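Local coordinates for protein serine racemase (Enterococcus faecalis, PDB 4ECL) that belongs to the alanine racemase family, pairing a TIM-barrel domain with a C-terminal beta domain, and forms the cytoplasmic part of VanTG, at residues A7-N12 against P243-K248; G180-V185 against P197-Q202; R273-A278 against D320-P325. One frame throughout, in Å; residues are numbered along the deposited sequence.

Contact 1: A7-N12 against P243-K248; sequences AYLEIN and PVLSLK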
ATOM      1  N   ALA A   7       3.501 -15.369  -0.403  1.00 29.31           N
ATOM      2  CA  ALA A   7       2.206 -14.757  -0.668  1.00 25.26           C
ATOM      3  C   ALA A   7       2.272 -14.155  -2.045  1.00 27.69           C
ATOM      4  O   ALA A   7       3.296 -13.592  -2.432  1.00 33.44           O
ATOM      5  CB  ALA A   7       1.885 -13.687   0.369  1.00 25.75           C
ATOM      6  N   TYR A   8       1.181 -14.263  -2.793  1.00 24.05           N
ATOM      7  CA  TYR A   8       1.217 -13.855  -4.183  1.00 22.90           C
ATOM      8  C   TYR A   8      -0.163 -13.553  -4.719  1.00 24.54           C
ATOM      9  O   TYR A   8      -1.173 -13.963  -4.133  1.00 23.34           O
ATOM     10  CB  TYR A   8       1.897 -14.932  -5.037  1.00 25.66           C
ATOM     11  CG  TYR A   8       1.281 -16.297  -4.883  1.00 28.05           C
ATOM     12  CD1 TYR A   8       1.665 -17.133  -3.848  1.00 36.69           C
ATOM     13  CD2 TYR A   8       0.308 -16.750  -5.769  1.00 25.36           C
ATOM     14  CE1 TYR A   8       1.107 -18.395  -3.689  1.00 36.92           C
ATOM     15  CE2 TYR A   8      -0.264 -18.016  -5.621  1.00 31.18           C
ATOM     16  CZ  TYR A   8       0.148 -18.826  -4.578  1.00 31.45           C
ATOM     17  OH  TYR A   8      -0.396 -20.075  -4.406  1.00 30.15           O
ATOM     18  N   LEU A   9      -0.186 -12.800  -5.814  1.00 24.17           N
ATOM     19  CA  LEU A   9      -1.398 -12.544  -6.563  1.00 30.95           C
ATOM     20  C   LEU A   9      -1.397 -13.449  -7.777  1.00 30.63           C
ATOM     21  O   LEU A   9      -0.356 -13.674  -8.398  1.00 30.08           O
ATOM     22  CB  LEU A   9      -1.467 -11.090  -7.022  1.00 28.13           C
ATOM     23  CG  LEU A   9      -1.610 -10.030  -5.930  1.00 28.68           C
ATOM     24  CD1 LEU A   9      -1.340  -8.653  -6.498  1.00 29.62           C
ATOM     25  CD2 LEU A   9      -2.994 -10.093  -5.309  1.00 26.50           C
ATOM     26  N   GLU A  10      -2.577 -13.959  -8.109  1.00 26.02           N
ATOM     27  CA  GLU A  10      -2.747 -14.816  -9.264  1.00 18.13           C
ATOM     28  C   GLU A  10      -3.681 -14.077 -10.202  1.00 19.23           C
ATOM     29  O   GLU A  10      -4.771 -13.663  -9.805  1.00 24.48           O
ATOM     30  CB  GLU A  10      -3.344 -16.168  -8.839  1.00 22.41           C
ATOM     31  CG  GLU A  10      -2.358 -17.314  -8.840  1.00 41.29           C
ATOM     32  CD  GLU A  10      -3.024 -18.673  -8.619  1.00 45.89           C
ATOM     33  OE1 GLU A  10      -2.421 -19.523  -7.931  1.00 49.09           O
ATOM     34  OE2 GLU A  10      -4.142 -18.886  -9.138  1.00 41.37           O
ATOM     35  N   ILE A  11      -3.220 -13.855 -11.429  1.00 26.65           N
ATOM     36  CA  ILE A  11      -3.956 -13.064 -12.415  1.00 26.39           C
ATOM     37  C   ILE A  11      -4.554 -13.980 -13.480  1.00 31.39           C
ATOM     38  O   ILE A  11      -3.819 -14.597 -14.263  1.00 34.40           O
ATOM     39  CB  ILE A  11      -3.028 -12.042 -13.098  1.00 29.50           C
ATOM     40  CG1 ILE A  11      -2.395 -11.122 -12.059  1.00 31.57           C
ATOM     41  CG2 ILE A  11      -3.795 -11.207 -14.106  1.00 32.27           C
ATOM     42  CD1 ILE A  11      -3.409 -10.368 -11.228  1.00 31.75           C
ATOM     43  N   ASN A  12      -5.882 -14.088 -13.499  1.00 23.60           N
ATOM     44  CA  ASN A  12      -6.543 -14.980 -14.448  1.00 18.95           C
ATOM     45  C   ASN A  12      -6.687 -14.286 -15.806  1.00 28.08           C
ATOM     46  O   ASN A  12      -7.654 -13.544 -16.046  1.00 24.40           O
ATOM     47  CB  ASN A  12      -7.906 -15.443 -13.921  1.00 22.08           C
ATOM     48  CG  ASN A  12      -8.532 -16.547 -14.796  1.00 31.25           C
ATOM     49  OD1 ASN A  12      -8.286 -16.611 -15.999  1.00 31.74           O
ATOM     50  ND2 ASN A  12      -9.326 -17.423 -14.182  1.00 29.40           N
ATOM     51  N   PRO A 243     -13.971 -12.206 -12.231  1.00 25.13           N
ATOM     52  CA  PRO A 243     -12.852 -11.679 -11.430  1.00 27.99           C
ATOM     53  C   PRO A 243     -11.499 -12.144 -11.959  1.00 30.05           C
ATOM     54  O   PRO A 243     -11.312 -13.330 -12.260  1.00 29.98           O
ATOM     55  CB  PRO A 243     -13.101 -12.269 -10.034  1.00 21.11           C
ATOM     56  CG  PRO A 243     -13.963 -13.477 -10.266  1.00 32.04           C
ATOM     57  CD  PRO A 243     -14.824 -13.120 -11.452  1.00 24.66           C
ATOM     58  N   VAL A 244     -10.573 -11.203 -12.084  1.00 26.90           N
ATOM     59  CA  VAL A 244      -9.253 -11.480 -12.632  1.00 25.51           C
ATOM     60  C   VAL A 244      -8.222 -11.811 -11.543  1.00 21.74           C
ATOM     61  O   VAL A 244      -7.334 -12.656 -11.743  1.00 23.53           O
ATOM     62  CB  VAL A 244      -8.761 -10.283 -13.478  1.00 24.08           C
ATOM     63  CG1 VAL A 244      -7.315 -10.480 -13.930  1.00 23.44           C
ATOM     64  CG2 VAL A 244      -9.684 -10.073 -14.681  1.00 24.57           C
ATOM     65  N   LEU A 245      -8.345 -11.151 -10.391  1.00 20.56           N
ATOM     66  CA  LEU A 245      -7.324 -11.259  -9.349  1.00 18.60           C
ATOM     67  C   LEU A 245      -7.651 -12.253  -8.244  1.00 20.83           C
ATOM     68  O   LEU A 245      -8.759 -12.261  -7.707  1.00 22.94           O
ATOM     69  CB  LEU A 245      -7.057  -9.880  -8.730  1.00 23.62           C
ATOM     70  CG  LEU A 245      -6.008  -9.752  -7.619  1.00 24.32           C
ATOM     71  CD1 LEU A 245      -5.332  -8.388  -7.693  1.00 20.34           C
ATOM     72  CD2 LEU A 245      -6.635  -9.956  -6.232  1.00 21.45           C
ATOM     73  N   SER A 246      -6.663 -13.062  -7.875  1.00 19.10           N
ATOM     74  CA  SER A 246      -6.733 -13.822  -6.635  1.00 20.90           C
ATOM     75  C   SER A 246      -5.565 -13.460  -5.739  1.00 20.58           C
ATOM     76  O   SER A 246      -4.484 -13.148  -6.234  1.00 24.28           O
ATOM     77  CB  SER A 246      -6.692 -15.323  -6.917  1.00 22.91           C
ATOM     78  OG  SER A 246      -7.932 -15.754  -7.419  1.00 26.24           O
ATOM     79  N   LEU A 247      -5.787 -13.515  -4.428  1.00 19.79           N
ATOM     80  CA  LEU A 247      -4.724 -13.304  -3.434  1.00 20.13           C
ATOM     81  C   LEU A 247      -4.503 -14.562  -2.588  1.00 22.25           C
ATOM     82  O   LEU A 247      -5.436 -15.068  -1.948  1.00 20.63           O
ATOM     83  CB  LEU A 247      -5.065 -12.129  -2.526  1.00 21.05           C
ATOM     84  CG  LEU A 247      -4.103 -11.826  -1.364  1.00 22.19           C
ATOM     85  CD1 LEU A 247      -2.725 -11.423  -1.863  1.00 22.26           C
ATOM     86  CD2 LEU A 247      -4.691 -10.762  -0.451  1.00 19.18           C
ATOM     87  N   LYS A 248      -3.263 -15.052  -2.571  1.00 18.58           N
ATOM     88  CA  LYS A 248      -2.960 -16.367  -1.996  1.00 24.89           C
ATOM     89  C   LYS A 248      -1.788 -16.298  -1.026  1.00 24.39           C
ATOM     90  O   LYS A 248      -0.935 -15.418  -1.134  1.00 19.51           O
ATOM     91  CB  LYS A 248      -2.587 -17.355  -3.097  1.00 20.53           C
ATOM     92  CG  LYS A 248      -3.548 -17.431  -4.258  1.00 29.05           C
ATOM     93  CD  LYS A 248      -4.672 -18.399  -3.997  1.00 30.88           C
ATOM     94  CE  LYS A 248      -5.439 -18.651  -5.282  1.00 34.38           C
ATOM     95  NZ  LYS A 248      -6.490 -19.685  -5.136  1.00 34.66           N
TER
HETATM   96  O   HOH W   1      -7.095 -15.333 -10.236  1.00 25.44           O

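Contact 2: G180-V185 against P197-Q202; sequences GSFYKV and PKVHIQ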
ATOM      1  N   GLY A 180     -25.157  17.157 -20.194  1.00 28.07           N
ATOM      2  CA  GLY A 180     -25.710  18.302 -20.897  1.00 26.72           C
ATOM      3  C   GLY A 180     -24.705  19.437 -21.024  1.00 28.93           C
ATOM      4  O   GLY A 180     -24.552  20.032 -22.097  1.00 30.92           O
ATOM      5  N   SER A 181     -24.013  19.737 -19.931  1.00 28.44           N
ATOM      6  CA  SER A 181     -23.018  20.802 -19.923  1.00 32.38           C
ATOM      7  C   SER A 181     -21.914  20.479 -20.909  1.00 30.32           C
ATOM      8  O   SER A 181     -21.397  21.359 -21.587  1.00 27.45           O
ATOM      9  CB  SER A 181     -22.398  20.952 -18.533  1.00 42.88           C
ATOM     10  OG  SER A 181     -23.402  21.097 -17.550  1.00 51.07           O
ATOM     11  N   PHE A 182     -21.543  19.206 -20.972  1.00 24.90           N
ATOM     12  CA  PHE A 182     -20.434  18.796 -21.816  1.00 21.20           C
ATOM     13  C   PHE A 182     -20.729  19.036 -23.299  1.00 27.90           C
ATOM     14  O   PHE A 182     -19.886  19.541 -24.040  1.00 27.48           O
ATOM     15  CB  PHE A 182     -20.092  17.322 -21.573  1.00 20.81           C
ATOM     16  CG  PHE A 182     -18.882  16.861 -22.316  1.00 22.78           C
ATOM     17  CD1 PHE A 182     -17.612  17.186 -21.864  1.00 27.55           C
ATOM     18  CD2 PHE A 182     -19.008  16.104 -23.463  1.00 21.73           C
ATOM     19  CE1 PHE A 182     -16.488  16.762 -22.549  1.00 28.05           C
ATOM     20  CE2 PHE A 182     -17.892  15.684 -24.153  1.00 24.19           C
ATOM     21  CZ  PHE A 182     -16.631  16.015 -23.700  1.00 24.31           C
ATOM     22  N   TYR A 183     -21.922  18.650 -23.738  1.00 31.75           N
ATOM     23  CA  TYR A 183     -22.270  18.798 -25.148  1.00 33.57           C
ATOM     24  C   TYR A 183     -22.588  20.245 -25.506  1.00 32.76           C
ATOM     25  O   TYR A 183     -22.425  20.660 -26.658  1.00 29.11           O
ATOM     26  CB  TYR A 183     -23.401  17.844 -25.539  1.00 33.60           C
ATOM     27  CG  TYR A 183     -22.918  16.410 -25.629  1.00 36.75           C
ATOM     28  CD1 TYR A 183     -22.082  16.006 -26.662  1.00 37.51           C
ATOM     29  CD2 TYR A 183     -23.274  15.470 -24.671  1.00 34.76           C
ATOM     30  CE1 TYR A 183     -21.624  14.707 -26.746  1.00 35.09           C
ATOM     31  CE2 TYR A 183     -22.821  14.162 -24.749  1.00 32.34           C
ATOM     32  CZ  TYR A 183     -21.997  13.786 -25.792  1.00 35.13           C
ATOM     33  OH  TYR A 183     -21.537  12.485 -25.892  1.00 32.47           O
ATOM     34  N   LYS A 184     -23.025  21.014 -24.516  1.00 32.95           N
ATOM     35  CA  LYS A 184     -23.165  22.454 -24.712  1.00 35.76           C
ATOM     36  C   LYS A 184     -21.816  23.038 -25.130  1.00 32.02           C
ATOM     37  O   LYS A 184     -21.743  23.819 -26.087  1.00 31.25           O
ATOM     38  CB  LYS A 184     -23.702  23.137 -23.458  1.00 39.17           C
ATOM     39  CG  LYS A 184     -25.199  22.975 -23.259  1.00 45.15           C
ATOM     40  CD  LYS A 184     -25.693  23.757 -22.042  1.00 55.61           C
ATOM     41  CE  LYS A 184     -27.222  23.801 -21.973  1.00 62.15           C
ATOM     42  NZ  LYS A 184     -27.850  22.442 -22.024  1.00 66.21           N
ATOM     43  N   VAL A 185     -20.753  22.637 -24.432  1.00 33.05           N
ATOM     44  CA  VAL A 185     -19.398  23.047 -24.805  1.00 32.70           C
ATOM     45  C   VAL A 185     -19.073  22.639 -26.238  1.00 32.96           C
ATOM     46  O   VAL A 185     -18.584  23.451 -27.029  1.00 32.23           O
ATOM     47  CB  VAL A 185     -18.325  22.428 -23.908  1.00 30.09           C
ATOM     48  CG1 VAL A 185     -16.940  22.675 -24.511  1.00 26.44           C
ATOM     49  CG2 VAL A 185     -18.407  22.981 -22.482  1.00 28.59           C
ATOM     50  N   PRO A 197     -12.661  16.730 -31.894  1.00 35.03           N
ATOM     51  CA  PRO A 197     -11.838  15.509 -31.864  1.00 32.02           C
ATOM     52  C   PRO A 197     -12.557  14.329 -31.194  1.00 33.78           C
ATOM     53  O   PRO A 197     -13.777  14.379 -31.012  1.00 33.47           O
ATOM     54  CB  PRO A 197     -10.627  15.934 -31.035  1.00 26.58           C
ATOM     55  CG  PRO A 197     -11.164  16.974 -30.108  1.00 26.63           C
ATOM     56  CD  PRO A 197     -12.193  17.735 -30.925  1.00 28.97           C
ATOM     57  N   LYS A 198     -11.816  13.279 -30.839  1.00 30.32           N
ATOM     58  CA  LYS A 198     -12.402  12.134 -30.150  1.00 29.64           C
ATOM     59  C   LYS A 198     -12.974  12.521 -28.789  1.00 30.98           C
ATOM     60  O   LYS A 198     -12.402  13.337 -28.061  1.00 36.12           O
ATOM     61  CB  LYS A 198     -11.378  11.006 -30.002  1.00 28.17           C
ATOM     62  CG  LYS A 198     -10.800  10.549 -31.335  1.00 33.51           C
ATOM     63  CD  LYS A 198      -9.980   9.275 -31.189  1.00 34.86           C
ATOM     64  CE  LYS A 198      -9.642   8.689 -32.551  1.00 43.82           C
ATOM     65  NZ  LYS A 198      -9.151   7.285 -32.415  1.00 56.77           N
ATOM     66  N   VAL A 199     -14.114  11.932 -28.454  1.00 23.77           N
ATOM     67  CA  VAL A 199     -14.813  12.257 -27.218  1.00 22.56           C
ATOM     68  C   VAL A 199     -14.855  11.066 -26.260  1.00 24.16           C
ATOM     69  O   VAL A 199     -15.088   9.927 -26.683  1.00 25.98           O
ATOM     70  CB  VAL A 199     -16.259  12.690 -27.521  1.00 24.97           C
ATOM     71  CG1 VAL A 199     -17.066  12.835 -26.244  1.00 31.18           C
ATOM     72  CG2 VAL A 199     -16.274  14.003 -28.330  1.00 24.31           C
ATOM     73  N   HIS A 200     -14.641  11.323 -24.971  1.00 21.87           N
ATOM     74  CA  HIS A 200     -14.953  10.314 -23.969  1.00 23.52           C
ATOM     75  C   HIS A 200     -15.473  10.913 -22.666  1.00 27.51           C
ATOM     76  O   HIS A 200     -15.005  11.940 -22.214  1.00 30.16           O
ATOM     77  CB  HIS A 200     -13.798   9.317 -23.760  1.00 18.58           C
ATOM     78  CG  HIS A 200     -12.450   9.948 -23.552  1.00 21.86           C
ATOM     79  ND1 HIS A 200     -11.808   9.950 -22.332  1.00 21.13           N
ATOM     80  CD2 HIS A 200     -11.600  10.545 -24.423  1.00 24.84           C
ATOM     81  CE1 HIS A 200     -10.632  10.543 -22.452  1.00 18.84           C
ATOM     82  NE2 HIS A 200     -10.485  10.920 -23.710  1.00 20.66           N
ATOM     83  N   ILE A 201     -16.463  10.253 -22.085  1.00 30.27           N
ATOM     84  CA  ILE A 201     -17.217  10.769 -20.951  1.00 19.83           C
ATOM     85  C   ILE A 201     -17.327   9.662 -19.904  1.00 23.72           C
ATOM     86  O   ILE A 201     -17.391   9.922 -18.700  1.00 20.88           O
ATOM     87  CB  ILE A 201     -18.648  11.161 -21.429  1.00 22.64           C
ATOM     88  CG1 ILE A 201     -18.584  12.380 -22.345  1.00 25.01           C
ATOM     89  CG2 ILE A 201     -19.598  11.456 -20.272  1.00 25.74           C
ATOM     90  CD1 ILE A 201     -19.823  12.511 -23.227  1.00 28.22           C
ATOM     91  N   GLN A 202     -17.338   8.415 -20.374  1.00 17.00           N
ATOM     92  CA  GLN A 202     -17.658   7.278 -19.507  1.00 16.54           C
ATOM     93  C   GLN A 202     -16.470   6.538 -18.910  1.00 19.06           C
ATOM     94  O   GLN A 202     -15.468   6.243 -19.581  1.00 19.61           O
ATOM     95  CB  GLN A 202     -18.522   6.256 -20.254  1.00 15.80           C
ATOM     96  CG  GLN A 202     -19.821   6.805 -20.799  1.00 19.09           C
ATOM     97  CD  GLN A 202     -20.192   6.146 -22.090  1.00 23.41           C
ATOM     98  OE1 GLN A 202     -19.544   6.372 -23.117  1.00 22.48           O
ATOM     99  NE2 GLN A 202     -21.208   5.285 -22.049  1.00 23.17           N
TER

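Contact 3: R273-A278 against D320-P325; sequences RDSLIA and DVTDIP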
ATOM      1  N   ARG A 273     -12.121 -23.228  22.911  1.00 55.96           N
ATOM      2  CA  ARG A 273     -11.885 -24.661  22.840  1.00 60.35           C
ATOM      3  C   ARG A 273     -10.432 -24.903  22.452  1.00 56.40           C
ATOM      4  O   ARG A 273      -9.720 -23.965  22.078  1.00 52.42           O
ATOM      5  CB  ARG A 273     -12.809 -25.289  21.801  1.00 64.10           C
ATOM      6  CG  ARG A 273     -12.617 -24.747  20.388  1.00 65.89           C
ATOM      7  CD  ARG A 273     -13.623 -25.377  19.438  1.00 67.73           C
ATOM      8  NE  ARG A 273     -13.348 -25.065  18.040  1.00 64.95           N
ATOM      9  CZ  ARG A 273     -14.064 -25.532  17.021  1.00 63.21           C
ATOM     10  NH1 ARG A 273     -15.100 -26.329  17.251  1.00 60.21           N
ATOM     11  NH2 ARG A 273     -13.746 -25.202  15.776  1.00 60.55           N
ATOM     12  N   ASP A 274      -9.988 -26.151  22.545  1.00 51.77           N
ATOM     13  CA  ASP A 274      -8.651 -26.494  22.072  1.00 51.17           C
ATOM     14  C   ASP A 274      -8.626 -26.337  20.562  1.00 47.21           C
ATOM     15  O   ASP A 274      -9.450 -26.921  19.853  1.00 45.84           O
ATOM     16  CB  ASP A 274      -8.273 -27.915  22.477  1.00 56.32           C
ATOM     17  CG  ASP A 274      -7.981 -28.036  23.957  1.00 61.27           C
ATOM     18  OD1 ASP A 274      -8.412 -27.145  24.723  1.00 60.04           O
ATOM     19  OD2 ASP A 274      -7.325 -29.022  24.353  1.00 67.14           O
ATOM     20  N   SER A 275      -7.687 -25.541  20.070  1.00 42.94           N
ATOM     21  CA  SER A 275      -7.741 -25.119  18.680  1.00 39.43           C
ATOM     22  C   SER A 275      -6.474 -25.409  17.890  1.00 39.61           C
ATOM     23  O   SER A 275      -5.402 -25.653  18.455  1.00 40.66           O
ATOM     24  CB  SER A 275      -8.059 -23.622  18.597  1.00 40.28           C
ATOM     25  OG  SER A 275      -9.283 -23.323  19.245  1.00 41.28           O
ATOM     26  N   LEU A 276      -6.623 -25.380  16.572  1.00 40.05           N
ATOM     27  CA  LEU A 276      -5.498 -25.420  15.658  1.00 40.90           C
ATOM     28  C   LEU A 276      -5.418 -24.084  14.931  1.00 37.80           C
ATOM     29  O   LEU A 276      -6.419 -23.597  14.388  1.00 36.12           O
ATOM     30  CB  LEU A 276      -5.665 -26.548  14.647  1.00 37.87           C
ATOM     31  CG  LEU A 276      -5.317 -27.939  15.159  1.00 45.05           C
ATOM     32  CD1 LEU A 276      -5.680 -28.988  14.107  1.00 46.52           C
ATOM     33  CD2 LEU A 276      -3.843 -27.999  15.505  1.00 41.05           C
ATOM     34  N   ILE A 277      -4.224 -23.503  14.916  1.00 31.56           N
ATOM     35  CA  ILE A 277      -4.001 -22.214  14.264  1.00 29.95           C
ATOM     36  C   ILE A 277      -3.009 -22.343  13.119  1.00 29.15           C
ATOM     37  O   ILE A 277      -1.935 -22.922  13.283  1.00 29.65           O
ATOM     38  CB  ILE A 277      -3.467 -21.169  15.279  1.00 46.19           C
ATOM     39  CG1 ILE A 277      -4.583 -20.742  16.230  1.00 44.87           C
ATOM     40  CG2 ILE A 277      -2.885 -19.956  14.572  1.00 50.39           C
ATOM     41  CD1 ILE A 277      -5.862 -20.384  15.520  1.00 44.52           C
ATOM     42  N   ALA A 278      -3.359 -21.805  11.958  1.00 30.50           N
ATOM     43  CA  ALA A 278      -2.405 -21.755  10.865  1.00 29.30           C
ATOM     44  C   ALA A 278      -1.834 -20.357  10.754  1.00 34.76           C
ATOM     45  O   ALA A 278      -2.561 -19.362  10.813  1.00 37.51           O
ATOM     46  CB  ALA A 278      -3.044 -22.172   9.560  1.00 23.04           C
ATOM     47  N   ASP A 320      -7.988 -19.779  11.959  1.00 33.60           N
ATOM     48  CA  ASP A 320      -8.475 -20.903  12.747  1.00 30.80           C
ATOM     49  C   ASP A 320      -8.753 -22.090  11.836  1.00 31.52           C
ATOM     50  O   ASP A 320      -9.640 -22.028  10.994  1.00 30.93           O
ATOM     51  CB  ASP A 320      -9.764 -20.471  13.435  1.00 33.92           C
ATOM     52  CG  ASP A 320     -10.173 -21.395  14.549  1.00 42.76           C
ATOM     53  OD1 ASP A 320      -9.679 -22.542  14.598  1.00 45.05           O
ATOM     54  OD2 ASP A 320     -11.001 -20.963  15.376  1.00 47.26           O
ATOM     55  N   VAL A 321      -8.000 -23.171  11.992  1.00 36.02           N
ATOM     56  CA  VAL A 321      -8.219 -24.360  11.162  1.00 35.78           C
ATOM     57  C   VAL A 321      -8.667 -25.566  11.982  1.00 38.10           C
ATOM     58  O   VAL A 321      -8.518 -26.712  11.549  1.00 37.93           O
ATOM     59  CB  VAL A 321      -6.982 -24.706  10.298  1.00 29.84           C
ATOM     60  CG1 VAL A 321      -6.752 -23.611   9.255  1.00 31.55           C
ATOM     61  CG2 VAL A 321      -5.750 -24.884  11.164  1.00 24.60           C
ATOM     62  N   THR A 322      -9.234 -25.289  13.155  1.00 35.68           N
ATOM     63  CA  THR A 322      -9.713 -26.327  14.062  1.00 39.05           C
ATOM     64  C   THR A 322     -10.630 -27.343  13.366  1.00 41.44           C
ATOM     65  O   THR A 322     -10.596 -28.535  13.676  1.00 40.97           O
ATOM     66  CB  THR A 322     -10.442 -25.715  15.283  1.00 43.66           C
ATOM     67  OG1 THR A 322      -9.618 -24.710  15.885  1.00 45.56           O
ATOM     68  CG2 THR A 322     -10.754 -26.793  16.326  1.00 47.23           C
ATOM     69  N   ASP A 323     -11.429 -26.875  12.413  1.00 38.56           N
ATOM     70  CA  ASP A 323     -12.375 -27.751  11.726  1.00 42.86           C
ATOM     71  C   ASP A 323     -11.971 -28.060  10.283  1.00 43.98           C
ATOM     72  O   ASP A 323     -12.825 -28.364   9.449  1.00 45.05           O
ATOM     73  CB  ASP A 323     -13.781 -27.142  11.740  1.00 46.97           C
ATOM     74  CG  ASP A 323     -14.236 -26.744  13.132  1.00 51.41           C
ATOM     75  OD1 ASP A 323     -13.713 -27.298  14.116  1.00 51.50           O
ATOM     76  OD2 ASP A 323     -15.121 -25.867  13.243  1.00 55.82           O
ATOM     77  N   ILE A 324     -10.677 -27.975   9.982  1.00 39.96           N
ATOM     78  CA  ILE A 324     -10.194 -28.291   8.639  1.00 37.12           C
ATOM     79  C   ILE A 324      -8.991 -29.225   8.725  1.00 38.83           C
ATOM     80  O   ILE A 324      -7.860 -28.771   8.873  1.00 35.47           O
ATOM     81  CB  ILE A 324      -9.768 -27.024   7.852  1.00 39.52           C
ATOM     82  CG1 ILE A 324     -10.782 -25.884   8.033  1.00 35.38           C
ATOM     83  CG2 ILE A 324      -9.570 -27.362   6.376  1.00 36.66           C
ATOM     84  CD1 ILE A 324     -10.346 -24.561   7.412  1.00 28.72           C
ATOM     85  N   PRO A 325      -9.228 -30.540   8.647  1.00 40.89           N
ATOM     86  CA  PRO A 325      -8.094 -31.456   8.859  1.00 41.97           C
ATOM     87  C   PRO A 325      -7.041 -31.392   7.746  1.00 42.94           C
ATOM     88  O   PRO A 325      -5.859 -31.628   8.007  1.00 44.95           O
ATOM     89  CB  PRO A 325      -8.747 -32.844   8.946  1.00 38.26           C
ATOM     90  CG  PRO A 325     -10.125 -32.677   8.415  1.00 44.16           C
ATOM     91  CD  PRO A 325     -10.521 -31.234   8.560  1.00 40.13           C
TER

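Contact 1: A7-N12 against P243-K248
The phenol ring of Tyr8 receives Lys248 over one face: CB of Lys248 stands 3.7 Å from the ring centroid, 23° off the ring normal, a CH-pi contact displaced toward the rim near CZ. At the ring edge, in its plane, lies CG of Glu10. Tyr8 takes the position in which CG sits between backbone N and carbonyl carbon (chi1 54°), and this swings the ring across its antiparallel partner. Lys248 bends at chi2 and carries its aliphatic chain past the ring and on to Glu10, but no salt bridge follows: Glu10 OE2 and Lys248 NZ stay 4.7 Å apart. The carboxylate pairs instead with Arg373, and the ammonium with Thr334 OG1.

Beneath these side chains the backbones run antiparallel. Tyr8 with Lys248 and Glu10 with Ser246 are hydrogen-bonded pairs, each closed by two N-H...O bonds. Past the last pair, Asn12 N reaches Val244 O at 2.7 Å with an almost straight N-H...O angle of 179°. A water donates to Glu10 O at 2.9 Å and also bonds Ser246 OG, joining the strands on the polar face.

The other face, that of Leu9, Ile11, Leu245 and Leu247, is apolar. Leu9 CD2 fits between Leu245 and Leu247, 3.7 Å from the CD1 atom of each. Just before strand 245-257 begins, Val244 CG1 meets Ile11 CG2 at 3.6 Å. Asn12 then caps helix 13-25, its OD1 bonded to Asn15 N. Strand 369-372 lies parallel on the other edge of strand 7-11, so the N-terminal strand is an inner member of the mixed sheet of the C-terminal beta domain, as in alanine racemases.

Contact 2: G180-V185 against P197-Q202
Phe182 and Tyr183, successive residues of helix 169-191, close on Ile201 and Val199 without a single hydrogen bond across the contact. CG1 of Ile201 lies over one face of the Phe182 ring, 4.2 Å from its centroid and 27° off the normal, which meets the geometry of a CH-pi contact. Val199 comes to the same ring at its edge, near the plane, where CG1 touches Phe182 CE2 at 3.6 Å. Ile201 CD1 reaches further and is shared: it sits 3.7 Å from Phe182 CD2 and 3.2 Å from Tyr183 OH, a close approach of a methyl to a phenol oxygen.

The two rings leave the helix differently. Phe182 has its CB directed toward the strand, and CG trans to the backbone N (chi1 -175°) carries the ring on to Val199 and Ile201; Tyr183 has CG beside its N (chi1 -73°), starts off obliquely and brings in only its distal end. Phe182 CD2 lies 4.2 Å above the Tyr183 ring, over its centre, so the neighbouring aromatics also pack on each other.

Further out, the bond from Lys184 N to Gly180 O is part of the regular helical pattern of this turn. Phe182 also rests on Ile157 and Thr159, at the end of the preceding strand. On the partner segment, Val199 N is bonded to Asp216 OD2, and His200, whose CB points away from the helix, bonds to His123 and Arg219 on the far side of the strand. Helix 169-191 packed against strand 198-200, with strand 152-158 parallel to strand 198-200, is a beta-alpha-beta crossover of the TIM barrel.

Contact 3: R273-A278 against D320-P325
Arg273 sets off with CG between its backbone N and carbonyl carbon (chi1 60°) and then runs extended to NE, a shape that carries the guanidinium over to Thr322 and Asp323. Asp323 places its CG beside its own backbone N, turning the carboxylate to meet it. The two flat groups stand nearly perpendicular, 82° apart, and a single nitrogen makes the salt bridge. Arg273 NH2 gives its straighter bond to Asp323 OD2, 3.0 Å with an N-H...O angle of 165°; this oxygen lies in the guanidinium plane and is met on its syn side, but from a direction tilted out of the carboxylate plane. OD1 of Asp323 is nearer to the same NH2, at 2.7 Å, but its hydrogen bond is weak and strongly bent. Thr322 CG2 lies over one face of the guanidinium, 3.6 Å from Arg273 NE.

Thr322 OG1 joins the segments by accepting from Leu276 N at 3.1 Å, and donates within its own segment to Asp320 OD1 through that oxygen's syn lone pair. Asp320 OD1 also accepts from Thr322 N on its anti side, tilted from the carboxylate plane, and so closes an Asx turn. Two donors thus grip one carboxylate oxygen, and the threonine hydroxyl is held in rotation between an amide and an acid. Val321 N bonds to Leu276 O at 2.9 Å, and the CG2 methyl of Val321 packs on Leu276 CB at 3.9 Å.

A type I turn from Val321 to Ile324, closed by Ile324 N to Val321 O, then redirects the chain; Ile324 still rests on Arg304 of strand 304-309. The contact marks where the antiparallel pairing of strand 275-280 with strand 317-320 gives way to loop: Ile277 and Asp320 form a non-hydrogen-bonded pair, Ile277 also packs on Val309, and strand 245-257 flanks strand 275-280 on its other edge.

In the fold
Contacts 1 and 3 both reach one mixed sheet, in which strands 245-257 and 275-280 are adjacent; their centres are 25 Å apart and their nearest atoms about 12 Å. Contact 2 lies in the TIM-barrel domain, its centre 36 Å from that of contact 1 and 57 Å from that of contact 3, across the centre of the chain from both. Along the sequence contact 2 is nested inside the long loop closed by contact 1, and contact 3 follows. The chain therefore begins in the beta domain, builds the barrel, and returns to pair with its first strand, so that contact 1 ties the N-terminal strand to the domain completed last.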